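Local coordinates for protein yersinopine synthase (Yersinia pestis, PDB 6C4M) that catalyses the NADPH-dependent reductive condensation of pyruvate with a histidine-derived intermediate, the last step in making the metallophore yersinopine, at residues Asn21-Leu26 / Asp104-Ile109; Leu37-Ser42 / Lys85-Thr90; Val296-Ala301 / Glu352-Leu357. One frame throughout, in Å; residues are numbered along the deposited sequence.

Interaction 1: residues Asn21-Leu26 / Asp104-Ile109; sequences NTLPTL and DWQRLI
In the parallel part of the mixed sheet of the Rossmann-type, NADP-binding domain, Thr25 and Leu26 of strand 25-28 pair with Arg107 and Leu108 of strand 107-110. Leu26 N donates to Arg107 O (2.9 Å, 170° at the hydrogen), and Ile109 N returns to Leu26 O. Where the pairing begins, Pro24 O accepts from both Gln106 N (3.0 Å) and Arg107 N (3.3 Å). On the sheet face of Thr25 and Arg107, the arginine chain starts anti to its backbone N and bends at chi3 (-65°), bringing NH1 to Thr25 OG1 at 3.0 Å, the hydroxyl lying 21° out of the guanidinium plane. Leu23 CD1 lies over a guanidinium face. On the other face, Leu26 CB sits over Trp105, 4.0 Å from the centroid of its five-membered ring, a CH-pi contact; backbone atoms of Pro24 and Thr25 meet the ring edge. The Leu108 and Leu26 side chains lie side by side, pointing the same way, with Leu108 CD2 3.6 Å from Leu26 CB. The Thr25 hydroxyl donates to Leu23 O (2.8 Å) and accepts from Arg107 NH1, so two bonds should fix its rotation; Arg107 is held by Thr25 together with a salt bridge to Glu226 and a cation-pi contact with Trp229.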
# COMPACT_ATOMS: atom_id res chain seq x y z
N ASN A 21 43.64 -17.25 -9.33
CA ASN A 21 42.68 -17.12 -10.42
C ASN A 21 42.91 -18.14 -11.54
O ASN A 21 42.25 -18.09 -12.58
CB ASN A 21 42.66 -15.69 -10.97
CG ASN A 21 44.00 -15.23 -11.47
OD1 ASN A 21 45.02 -15.33 -10.76
ND2 ASN A 21 44.01 -14.68 -12.69
N THR A 22 43.79 -19.12 -11.31
CA THR A 22 43.94 -20.25 -12.21
C THR A 22 43.62 -21.59 -11.55
O THR A 22 43.91 -22.64 -12.15
CB THR A 22 45.37 -20.31 -12.75
OG1 THR A 22 46.26 -20.74 -11.71
CG2 THR A 22 45.79 -18.96 -13.30
N LEU A 23 43.08 -21.60 -10.34
CA LEU A 23 42.84 -22.87 -9.64
C LEU A 23 41.74 -23.68 -10.33
O LEU A 23 40.66 -23.15 -10.59
CB LEU A 23 42.43 -22.66 -8.19
CG LEU A 23 43.35 -21.91 -7.25
CD1 LEU A 23 42.80 -21.98 -5.81
CD2 LEU A 23 44.70 -22.46 -7.30
N PRO A 24 41.94 -24.98 -10.59
CA PRO A 24 40.84 -25.80 -11.11
C PRO A 24 39.67 -25.76 -10.13
O PRO A 24 39.82 -25.98 -8.93
CB PRO A 24 41.44 -27.20 -11.22
CG PRO A 24 42.75 -27.14 -10.44
CD PRO A 24 43.20 -25.73 -10.51
N THR A 25 38.50 -25.44 -10.67
CA THR A 25 37.32 -25.13 -9.86
C THR A 25 36.18 -26.03 -10.28
O THR A 25 35.87 -26.12 -11.47
CB THR A 25 36.92 -23.67 -9.99
OG1 THR A 25 38.05 -22.86 -9.65
CG2 THR A 25 35.79 -23.39 -9.03
N LEU A 26 35.58 -26.70 -9.30
CA LEU A 26 34.43 -27.57 -9.52
C LEU A 26 33.19 -26.89 -8.93
O LEU A 26 33.11 -26.68 -7.71
CB LEU A 26 34.66 -28.96 -8.91
CG LEU A 26 33.42 -29.87 -8.90
CD1 LEU A 26 32.79 -29.96 -10.29
CD2 LEU A 26 33.73 -31.28 -8.37
N ASP A 104 42.14 -33.25 -9.03
CA ASP A 104 43.02 -32.17 -8.60
C ASP A 104 42.28 -30.87 -8.33
O ASP A 104 42.94 -29.83 -8.17
CB ASP A 104 44.12 -31.96 -9.64
CG ASP A 104 43.57 -31.44 -10.97
OD1 ASP A 104 42.37 -31.07 -11.01
OD2 ASP A 104 44.33 -31.38 -11.97
N TRP A 105 40.94 -30.88 -8.30
CA TRP A 105 40.19 -29.68 -7.99
C TRP A 105 40.70 -29.04 -6.71
O TRP A 105 40.82 -29.69 -5.67
CB TRP A 105 38.69 -30.01 -7.84
CG TRP A 105 38.14 -30.75 -9.01
CD1 TRP A 105 37.80 -32.08 -9.06
CD2 TRP A 105 37.92 -30.23 -10.33
NE1 TRP A 105 37.36 -32.40 -10.32
CE2 TRP A 105 37.43 -31.29 -11.12
CE3 TRP A 105 38.07 -28.96 -10.91
CZ2 TRP A 105 37.09 -31.13 -12.46
CZ3 TRP A 105 37.72 -28.80 -12.24
CH2 TRP A 105 37.25 -29.88 -13.00
N GLN A 106 40.95 -27.73 -6.77
CA GLN A 106 41.40 -26.99 -5.59
C GLN A 106 40.33 -26.09 -4.99
O GLN A 106 40.51 -25.63 -3.86
CB GLN A 106 42.64 -26.18 -5.94
CG GLN A 106 43.75 -27.13 -6.41
CD GLN A 106 45.11 -26.48 -6.47
OE1 GLN A 106 45.36 -25.50 -5.79
NE2 GLN A 106 46.01 -27.07 -7.25
N ARG A 107 39.23 -25.86 -5.69
CA ARG A 107 38.15 -25.02 -5.19
C ARG A 107 36.84 -25.70 -5.55
O ARG A 107 36.63 -26.09 -6.71
CB ARG A 107 38.26 -23.60 -5.77
CG ARG A 107 37.14 -22.69 -5.40
CD ARG A 107 37.21 -21.41 -6.21
NE ARG A 107 38.39 -20.60 -5.94
CZ ARG A 107 39.26 -20.20 -6.86
NH1 ARG A 107 39.10 -20.54 -8.14
NH2 ARG A 107 40.27 -19.42 -6.52
N LEU A 108 36.00 -25.91 -4.54
CA LEU A 108 34.62 -26.29 -4.73
C LEU A 108 33.73 -25.09 -4.42
O LEU A 108 33.93 -24.39 -3.42
CB LEU A 108 34.20 -27.45 -3.84
CG LEU A 108 35.03 -28.72 -3.90
CD1 LEU A 108 34.37 -29.76 -3.01
CD2 LEU A 108 35.16 -29.20 -5.34
N ILE A 109 32.75 -24.84 -5.29
CA ILE A 109 31.76 -23.80 -5.05
C ILE A 109 30.40 -24.49 -4.94
O ILE A 109 29.97 -25.18 -5.88
CB ILE A 109 31.76 -22.71 -6.13
CG1 ILE A 109 33.19 -22.11 -6.27
CG2 ILE A 109 30.72 -21.64 -5.77
CD1 ILE A 109 33.37 -21.06 -7.34

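Interaction 2: residues Leu37-Ser42 / Lys85-Thr90; sequences LAVDIS and KESSVT
Val89 sets its two methyl groups against overlapping parts of the surface of the helical segment 37-42: CG1 meets Val39 and Ala38, CG2 meets Ser42 and the backbone of Ala38. The closest of these approaches is Val89 CG2 to Ser42 CB at 3.5 Å, and the same methyl lies 3.6 Å from Ala38 O. That carbonyl is already engaged within the helix, where Ser42 N donates to it, so the methyl rests against a helical turn whose polar group has a partner. CG1 of Val89 is 3.7 Å from Val39 CG2 and 3.9 Å from Ala38 CB. The torsion of Val89 explains this division: CG1 stands between the backbone N and the carbonyl carbon (chi1 61°), while CG2 is anti to N, and the two branches spread over the helix surface. Val39 also uses both of its branches. While its CG2 takes Val89, its CG1, anti to the backbone N (chi1 165°), turns to Ser87 CB at 3.8 Å.

Ser87 and Val89 are two apart on strand 87-90 and both point to the helix, whereas Ser88 between them points away, the alternation of an extended strand. The contact is van der Waals throughout, mostly between carbon atoms, and it is small in area. Leu74 and Leu72 of strand 71-76, which pairs antiparallel with strand 87-90, touch Val39 and Val89 respectively and continue the apolar layer. Helix and strand axes pass 8.0 Å apart at 83°. Helix 32-44 follows the first strand and a turn whose Ala30-Ala33 bind NADP, consistent with a GxGxxA motif; it is the first helix of the Rossmann-type unit, and the antiparallel pair 71-76/87-90 crosses it nearly at right angles.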
# COMPACT_ATOMS: atom_id res chain seq x y z
N LEU A 37 28.27 -17.48 -12.80
CA LEU A 37 29.49 -17.72 -12.04
C LEU A 37 30.59 -18.25 -12.94
O LEU A 37 31.73 -17.78 -12.88
CB LEU A 37 29.21 -18.70 -10.91
CG LEU A 37 30.37 -19.17 -10.03
CD1 LEU A 37 30.99 -18.02 -9.27
CD2 LEU A 37 29.83 -20.25 -9.09
N ALA A 38 30.27 -19.25 -13.76
CA ALA A 38 31.31 -19.85 -14.61
C ALA A 38 31.91 -18.82 -15.55
O ALA A 38 33.13 -18.81 -15.77
CB ALA A 38 30.74 -21.01 -15.40
N VAL A 39 31.07 -17.95 -16.12
CA VAL A 39 31.58 -16.89 -17.00
C VAL A 39 32.48 -15.96 -16.21
O VAL A 39 33.57 -15.59 -16.67
CB VAL A 39 30.41 -16.14 -17.65
CG1 VAL A 39 30.87 -14.82 -18.27
CG2 VAL A 39 29.76 -17.02 -18.70
N ASP A 40 32.05 -15.59 -15.00
CA ASP A 40 32.83 -14.67 -14.17
C ASP A 40 34.20 -15.25 -13.81
O ASP A 40 35.20 -14.52 -13.77
CB ASP A 40 32.03 -14.32 -12.92
CG ASP A 40 30.92 -13.29 -13.20
OD1 ASP A 40 30.97 -12.68 -14.29
OD2 ASP A 40 30.02 -13.11 -12.36
N ILE A 41 34.27 -16.56 -13.55
CA ILE A 41 35.56 -17.17 -13.23
C ILE A 41 36.45 -17.19 -14.46
O ILE A 41 37.63 -16.82 -14.40
CB ILE A 41 35.36 -18.59 -12.67
CG1 ILE A 41 34.57 -18.53 -11.36
CG2 ILE A 41 36.73 -19.26 -12.43
CD1 ILE A 41 34.17 -19.86 -10.82
N SER A 42 35.90 -17.63 -15.60
CA SER A 42 36.64 -17.69 -16.85
C SER A 42 37.10 -16.31 -17.31
O SER A 42 38.14 -16.18 -17.97
CB SER A 42 35.76 -18.35 -17.91
OG SER A 42 36.48 -18.61 -19.11
N LYS A 85 27.81 -8.71 -21.21
CA LYS A 85 27.35 -8.83 -22.58
C LYS A 85 27.25 -10.31 -22.93
O LYS A 85 27.36 -11.18 -22.06
CB LYS A 85 28.29 -8.08 -23.54
CG LYS A 85 28.51 -6.61 -23.22
CD LYS A 85 27.21 -5.82 -23.23
CE LYS A 85 27.48 -4.31 -23.27
NZ LYS A 85 28.37 -3.84 -22.17
N GLU A 86 27.03 -10.60 -24.21
CA GLU A 86 26.94 -11.99 -24.65
C GLU A 86 28.27 -12.68 -24.44
O GLU A 86 29.30 -12.22 -24.94
CB GLU A 86 26.51 -12.06 -26.11
CG GLU A 86 25.11 -11.49 -26.35
CD GLU A 86 24.65 -11.63 -27.79
OE1 GLU A 86 23.53 -11.16 -28.10
OE2 GLU A 86 25.40 -12.20 -28.61
N SER A 87 28.25 -13.77 -23.68
CA SER A 87 29.45 -14.50 -23.33
C SER A 87 29.18 -15.99 -23.43
O SER A 87 28.04 -16.46 -23.36
CB SER A 87 29.92 -14.18 -21.91
OG SER A 87 30.03 -12.80 -21.69
N SER A 88 30.28 -16.72 -23.56
CA SER A 88 30.27 -18.17 -23.60
C SER A 88 31.44 -18.67 -22.76
O SER A 88 32.48 -18.01 -22.68
CB SER A 88 30.43 -18.70 -25.02
OG SER A 88 31.69 -18.34 -25.53
N VAL A 89 31.27 -19.84 -22.15
CA VAL A 89 32.31 -20.40 -21.30
C VAL A 89 32.34 -21.91 -21.47
O VAL A 89 31.30 -22.58 -21.53
CB VAL A 89 32.09 -20.02 -19.82
CG1 VAL A 89 30.76 -20.55 -19.31
CG2 VAL A 89 33.24 -20.54 -18.97
N THR A 90 33.55 -22.46 -21.53
CA THR A 90 33.73 -23.87 -21.77
C THR A 90 33.76 -24.62 -20.45
O THR A 90 34.31 -24.14 -19.46
CB THR A 90 35.02 -24.11 -22.56
OG1 THR A 90 34.76 -23.80 -23.93
CG2 THR A 90 35.47 -25.56 -22.44

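Interaction 3: residues Val296-Ala301 / Glu352-Leu357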
# COMPACT_ATOMS: atom_id res chain seq x y z
N VAL A 296 1.03 -10.17 9.28
CA VAL A 296 2.18 -10.70 8.57
C VAL A 296 3.41 -9.82 8.83
O VAL A 296 4.49 -10.32 9.14
CB VAL A 296 1.82 -10.83 7.08
CG1 VAL A 296 3.04 -10.95 6.22
CG2 VAL A 296 0.92 -12.05 6.88
N ILE A 297 3.23 -8.50 8.81
CA ILE A 297 4.34 -7.59 9.13
C ILE A 297 4.78 -7.78 10.57
O ILE A 297 5.98 -7.69 10.89
CB ILE A 297 3.91 -6.14 8.83
CG1 ILE A 297 3.79 -5.94 7.32
CG2 ILE A 297 4.83 -5.13 9.48
CD1 ILE A 297 5.11 -6.11 6.57
N ALA A 298 3.83 -8.02 11.47
CA ALA A 298 4.18 -8.31 12.86
C ALA A 298 5.04 -9.56 12.95
O ALA A 298 5.97 -9.63 13.77
CB ALA A 298 2.89 -8.45 13.70
N ASP A 299 4.78 -10.56 12.08
CA ASP A 299 5.65 -11.75 12.08
C ASP A 299 7.04 -11.42 11.52
O ASP A 299 8.04 -12.01 11.95
CB ASP A 299 5.06 -12.90 11.26
CG ASP A 299 3.88 -13.59 11.95
OD1 ASP A 299 3.70 -13.45 13.17
OD2 ASP A 299 3.17 -14.34 11.24
N LEU A 300 7.12 -10.52 10.54
CA LEU A 300 8.41 -10.13 10.00
C LEU A 300 9.25 -9.47 11.08
O LEU A 300 10.43 -9.80 11.28
CB LEU A 300 8.20 -9.22 8.80
CG LEU A 300 9.44 -8.60 8.12
CD1 LEU A 300 10.36 -9.66 7.69
CD2 LEU A 300 9.02 -7.77 6.92
N ALA A 301 8.66 -8.52 11.80
CA ALA A 301 9.38 -7.86 12.87
C ALA A 301 9.72 -8.83 14.00
O ALA A 301 10.81 -8.77 14.56
CB ALA A 301 8.54 -6.70 13.39
N GLU A 352 6.02 0.80 15.89
CA GLU A 352 6.59 1.71 14.90
C GLU A 352 7.48 0.98 13.91
O GLU A 352 7.50 1.31 12.72
CB GLU A 352 7.40 2.81 15.59
CG GLU A 352 7.73 3.95 14.61
CD GLU A 352 8.19 5.22 15.30
OE1 GLU A 352 8.41 5.21 16.53
OE2 GLU A 352 8.33 6.22 14.58
N GLN A 353 8.24 -0.01 14.40
CA GLN A 353 8.93 -0.92 13.49
C GLN A 353 7.97 -1.51 12.48
O GLN A 353 8.25 -1.54 11.27
CB GLN A 353 9.60 -2.05 14.29
CG GLN A 353 10.88 -1.67 15.03
CD GLN A 353 11.62 -2.92 15.53
OE1 GLN A 353 11.09 -4.03 15.48
NE2 GLN A 353 12.84 -2.73 15.98
N GLN A 354 6.81 -1.97 12.95
CA GLN A 354 5.87 -2.61 12.06
C GLN A 354 5.33 -1.62 11.04
O GLN A 354 5.28 -1.91 9.84
CB GLN A 354 4.75 -3.24 12.88
CG GLN A 354 5.22 -4.55 13.59
CD GLN A 354 4.19 -5.05 14.60
OE1 GLN A 354 3.01 -4.95 14.37
NE2 GLN A 354 4.66 -5.53 15.73
N TYR A 355 4.89 -0.44 11.51
CA TYR A 355 4.40 0.58 10.59
C TYR A 355 5.44 0.84 9.51
O TYR A 355 5.14 0.80 8.31
CB TYR A 355 4.04 1.86 11.38
CG TYR A 355 3.41 3.02 10.60
CD1 TYR A 355 2.86 2.85 9.34
CD2 TYR A 355 3.35 4.29 11.17
CE1 TYR A 355 2.31 3.90 8.67
CE2 TYR A 355 2.80 5.36 10.49
CZ TYR A 355 2.27 5.16 9.24
OH TYR A 355 1.68 6.20 8.57
N ALA A 356 6.71 1.02 9.93
CA ALA A 356 7.77 1.29 8.96
C ALA A 356 7.89 0.17 7.94
O ALA A 356 8.02 0.44 6.73
CB ALA A 356 9.10 1.53 9.66
N LEU A 357 7.80 -1.10 8.39
CA LEU A 357 7.91 -2.21 7.46
C LEU A 357 6.71 -2.32 6.54
O LEU A 357 6.88 -2.65 5.35
CB LEU A 357 8.12 -3.51 8.23
CG LEU A 357 9.51 -3.68 8.86
CD1 LEU A 357 9.49 -4.81 9.92
CD2 LEU A 357 10.54 -3.98 7.75
O HOH W 1 12.46 -6.29 14.28
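Ile297 turns its CG2 branch, anti to the backbone N, onto the helix of segment 352-357, where it packs 3.9 Å from Leu357 CB. The same CG2 lies 3.3 Å from Gln354 O, a methyl-to-carbonyl van der Waals approach. Leu357 extends the apolar contacts by spreading its two methyl groups: CD1 approaches Ala301 CB (4.1 Å), and CD2 meets Leu300 CD2 at 4.2 Å, the two leucine side chains running at a slant to each other. Small alanines on helix 294-313 leave room for the longer residues opposite. Thus Ala301 CB also touches Gln354 CG.

Both segments are helical, and their axes come within 9.1 Å at 114°. This is a helix-on-helix contact in a largely helical part of the enzyme, at the dimer interface: Tyr355 of the second subunit packs on Ile297 and Gln354, and its ring meets that of Tyr355 in this chain. Pro262 of helix 255-264, the helix that carries His260, the inferred proton donor/acceptor, touches Leu300.

The polar side chains take two different courses. Gln354, with CG anti to the carbonyl carbon (chi1 -75°) and an extended chain beyond it, turns the face of its amide to Ala298, where OE1 is 3.6 Å from CB; this is a van der Waals contact. Gln353 instead joins the helices through a water. That water donates to Ala301 O at 3.0 Å and to Gln353 OE1 at 2.9 Å, bridging a backbone carbonyl to the amide oxygen. The other end of the amide is held as well, since Gln353 NE2 donates to Phe345 O.

In the fold
Interactions 1 and 2 are neighbours in the NADP-binding region: their centres are 16 Å apart, and strand 25-28 runs on through the glycine-rich turn into helix 32-44. They touch directly where Ile109 CG2 meets Leu37 CD2 at 3.7 Å and Ile109 CD1 meets Ile41 CD1 at 3.8 Å, so the helix packs on strand 107-110 as well as on strand 87-90. The side chains of Ile109 and Ala38 come within about 9 and 11 Å of the bound NADP. Interaction 3 lies across the chain's centre, 43 Å from interaction 1 and 41 Å from interaction 2 between centres, with Leu300 about 9 Å from His260, side chain to side chain.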